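NmrA family protein (Shigella flexneri 2a, PDB 3QVO) is of unknown function but probably binds NAD(P) through its Rossmann fold, as expected for a member of the NmrA family. Local coordinates at residues 157-162 and 216-221. Numbering follows the deposited sequence.
Sequences AIEASG and GENIGI
Glu159 sets CG anti to its own carbonyl carbon (chi1 -65°) and runs extended to its carboxylate, while Asn218 turns CG anti to the backbone N (chi1 -172°); the two side chains meet at their polar ends. In this Rossmann-type fold the contact ties the C-terminal turn of helix 149-159 to strand 217-222, a strand of the mixed sheet that pairs in parallel with strand 164-174. Beyond Glu159 the chain leaves the helix at Ala160, and Ser161 N bonds back to Ile158 O at 3.0 Å. Both side chains of the contact have further partners. The stronger partner of Glu159 OE2 is Arg186 NE, in a salt bridge, and Asn218 OD1 accepts from Arg169 NE. Each end of the Asn218 amide is thus bonded, which should fix its flip. The positive charge of Arg186 probably favours an ionised Glu159. Asn218 ND2 donates a hydrogen bond to Glu159 OE2 at 3.0 Å. The bond is nearly straight, with an N-H...O angle of 173°. The carboxylate and amide planes are nearly perpendicular. Glu159 OE2 lies in the amide plane of Asn218, but ND2 comes in from above the carboxylate plane.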
ATOM      1  N   ALA A 157      13.923  -5.486   2.638  1.00 60.25           N
ATOM      2  CA  ALA A 157      13.718  -5.481   4.062  1.00 59.65           C
ATOM      3  C   ALA A 157      12.377  -6.174   4.354  1.00 58.65           C
ATOM      4  O   ALA A 157      12.279  -6.981   5.269  1.00 60.06           O
ATOM      5  CB  ALA A 157      13.766  -4.046   4.636  1.00 58.55           C
ATOM      6  N   ILE A 158      11.352  -5.865   3.563  1.00 56.67           N
ATOM      7  CA  ILE A 158      10.048  -6.480   3.728  1.00 54.85           C
ATOM      8  C   ILE A 158      10.156  -7.982   3.520  1.00 56.33           C
ATOM      9  O   ILE A 158       9.728  -8.749   4.390  1.00 56.02           O
ATOM     10  CB  ILE A 158       9.032  -5.811   2.836  1.00 53.88           C
ATOM     11  CG1 ILE A 158       8.729  -4.412   3.384  1.00 53.22           C
ATOM     12  CG2 ILE A 158       7.761  -6.638   2.691  1.00 53.33           C
ATOM     13  CD1 ILE A 158       8.048  -3.516   2.401  1.00 54.61           C
ATOM     14  N   GLU A 159      10.833  -8.410   2.444  1.00 57.15           N
ATOM     15  CA  GLU A 159      10.977  -9.850   2.174  1.00 58.62           C
ATOM     16  C   GLU A 159      11.744 -10.623   3.216  1.00 59.90           C
ATOM     17  O   GLU A 159      11.559 -11.826   3.321  1.00 60.40           O
ATOM     18  CB  GLU A 159      11.574 -10.120   0.786  1.00 60.22           C
ATOM     19  CG  GLU A 159      10.658  -9.661  -0.333  1.00 58.58           C
ATOM     20  CD  GLU A 159      11.229  -9.916  -1.729  1.00 64.37           C
ATOM     21  OE1 GLU A 159      12.467  -9.791  -1.932  1.00 68.07           O
ATOM     22  OE2 GLU A 159      10.431 -10.219  -2.649  1.00 65.26           O
ATOM     23  N   ALA A 160      12.572  -9.932   4.004  1.00 60.42           N
ATOM     24  CA  ALA A 160      13.386 -10.565   5.020  1.00 61.70           C
ATOM     25  C   ALA A 160      12.799 -10.363   6.399  1.00 60.59           C
ATOM     26  O   ALA A 160      13.420 -10.721   7.364  1.00 62.83           O
ATOM     27  CB  ALA A 160      14.823 -10.020   4.987  1.00 62.74           C
ATOM     28  N   SER A 161      11.594  -9.837   6.493  1.00 58.70           N
ATOM     29  CA  SER A 161      11.042  -9.423   7.773  1.00 57.48           C
ATOM     30  C   SER A 161      10.378 -10.511   8.601  1.00 58.16           C
ATOM     31  O   SER A 161      10.171 -10.313   9.787  1.00 57.76           O
ATOM     32  CB  SER A 161      10.012  -8.333   7.556  1.00 56.00           C
ATOM     33  OG  SER A 161       8.937  -8.821   6.796  1.00 54.91           O
ATOM     34  N   GLY A 162      10.012 -11.620   7.971  1.00 59.18           N
ATOM     35  CA  GLY A 162       9.205 -12.647   8.587  1.00 60.81           C
ATOM     36  C   GLY A 162       7.750 -12.239   8.827  1.00 60.32           C
ATOM     37  O   GLY A 162       7.049 -12.866   9.632  1.00 62.38           O
ATOM     38  N   GLY A 216       3.189 -13.523   1.144  1.00 60.51           N
ATOM     39  CA  GLY A 216       4.532 -13.891   0.657  1.00 61.14           C
ATOM     40  C   GLY A 216       4.831 -13.528  -0.783  1.00 62.23           C
ATOM     41  O   GLY A 216       5.822 -13.978  -1.327  1.00 62.92           O
ATOM     42  N   GLU A 217       3.999 -12.702  -1.405  1.00 61.93           N
ATOM     43  CA  GLU A 217       4.163 -12.380  -2.827  1.00 62.78           C
ATOM     44  C   GLU A 217       4.593 -10.953  -3.087  1.00 61.59           C
ATOM     45  O   GLU A 217       4.357 -10.058  -2.281  1.00 59.11           O
ATOM     46  CB  GLU A 217       2.858 -12.643  -3.591  1.00 63.50           C
ATOM     47  CG  GLU A 217       2.473 -14.115  -3.590  1.00 67.52           C
ATOM     48  CD  GLU A 217       1.129 -14.409  -4.233  1.00 70.96           C
ATOM     49  OE1 GLU A 217       0.489 -13.490  -4.781  1.00 73.81           O
ATOM     50  OE2 GLU A 217       0.709 -15.578  -4.199  1.00 74.91           O
ATOM     51  N   ASN A 218       5.158 -10.754  -4.279  1.00 63.02           N
ATOM     52  CA  ASN A 218       5.700  -9.480  -4.694  1.00 62.33           C
ATOM     53  C   ASN A 218       5.265  -9.297  -6.152  1.00 64.17           C
ATOM     54  O   ASN A 218       5.929  -9.734  -7.091  1.00 65.85           O
ATOM     55  CB  ASN A 218       7.214  -9.530  -4.526  1.00 62.33           C
ATOM     56  CG  ASN A 218       7.878  -8.207  -4.746  1.00 61.11           C
ATOM     57  OD1 ASN A 218       7.317  -7.297  -5.355  1.00 59.40           O
ATOM     58  ND2 ASN A 218       9.096  -8.091  -4.257  1.00 58.60           N
ATOM     59  N   ILE A 219       4.128  -8.636  -6.312  1.00 64.16           N
ATOM     60  CA  ILE A 219       3.255  -8.773  -7.474  1.00 65.10           C
ATOM     61  C   ILE A 219       3.234  -7.495  -8.284  1.00 64.11           C
ATOM     62  O   ILE A 219       2.977  -6.418  -7.743  1.00 61.59           O
ATOM     63  CB  ILE A 219       1.802  -8.937  -6.984  1.00 66.06           C
ATOM     64  CG1 ILE A 219       1.637 -10.100  -6.029  1.00 67.91           C
ATOM     65  CG2 ILE A 219       0.833  -9.071  -8.132  1.00 70.54           C
ATOM     66  CD1 ILE A 219       0.346  -9.972  -5.250  1.00 67.76           C
ATOM     67  N   GLY A 220       3.467  -7.610  -9.591  1.00 65.48           N
ATOM     68  CA  GLY A 220       3.218  -6.507 -10.505  1.00 64.90           C
ATOM     69  C   GLY A 220       1.748  -6.469 -10.884  1.00 65.39           C
ATOM     70  O   GLY A 220       1.106  -7.522 -11.015  1.00 65.49           O
ATOM     71  N   ILE A 221       1.213  -5.258 -11.058  1.00 64.99           N
ATOM     72  CA  ILE A 221      -0.184  -5.060 -11.421  1.00 65.87           C
ATOM     73  C   ILE A 221      -0.245  -4.184 -12.686  1.00 68.04           C
ATOM     74  O   ILE A 221       0.208  -3.042 -12.687  1.00 67.17           O
ATOM     75  CB  ILE A 221      -0.984  -4.337 -10.289  1.00 64.56           C
ATOM     76  CG1 ILE A 221      -0.642  -4.874  -8.895  1.00 63.02           C
ATOM     77  CG2 ILE A 221      -2.509  -4.457 -10.504  1.00 63.10           C
ATOM     78  CD1 ILE A 221      -0.938  -3.833  -7.762  1.00 61.97           C
TER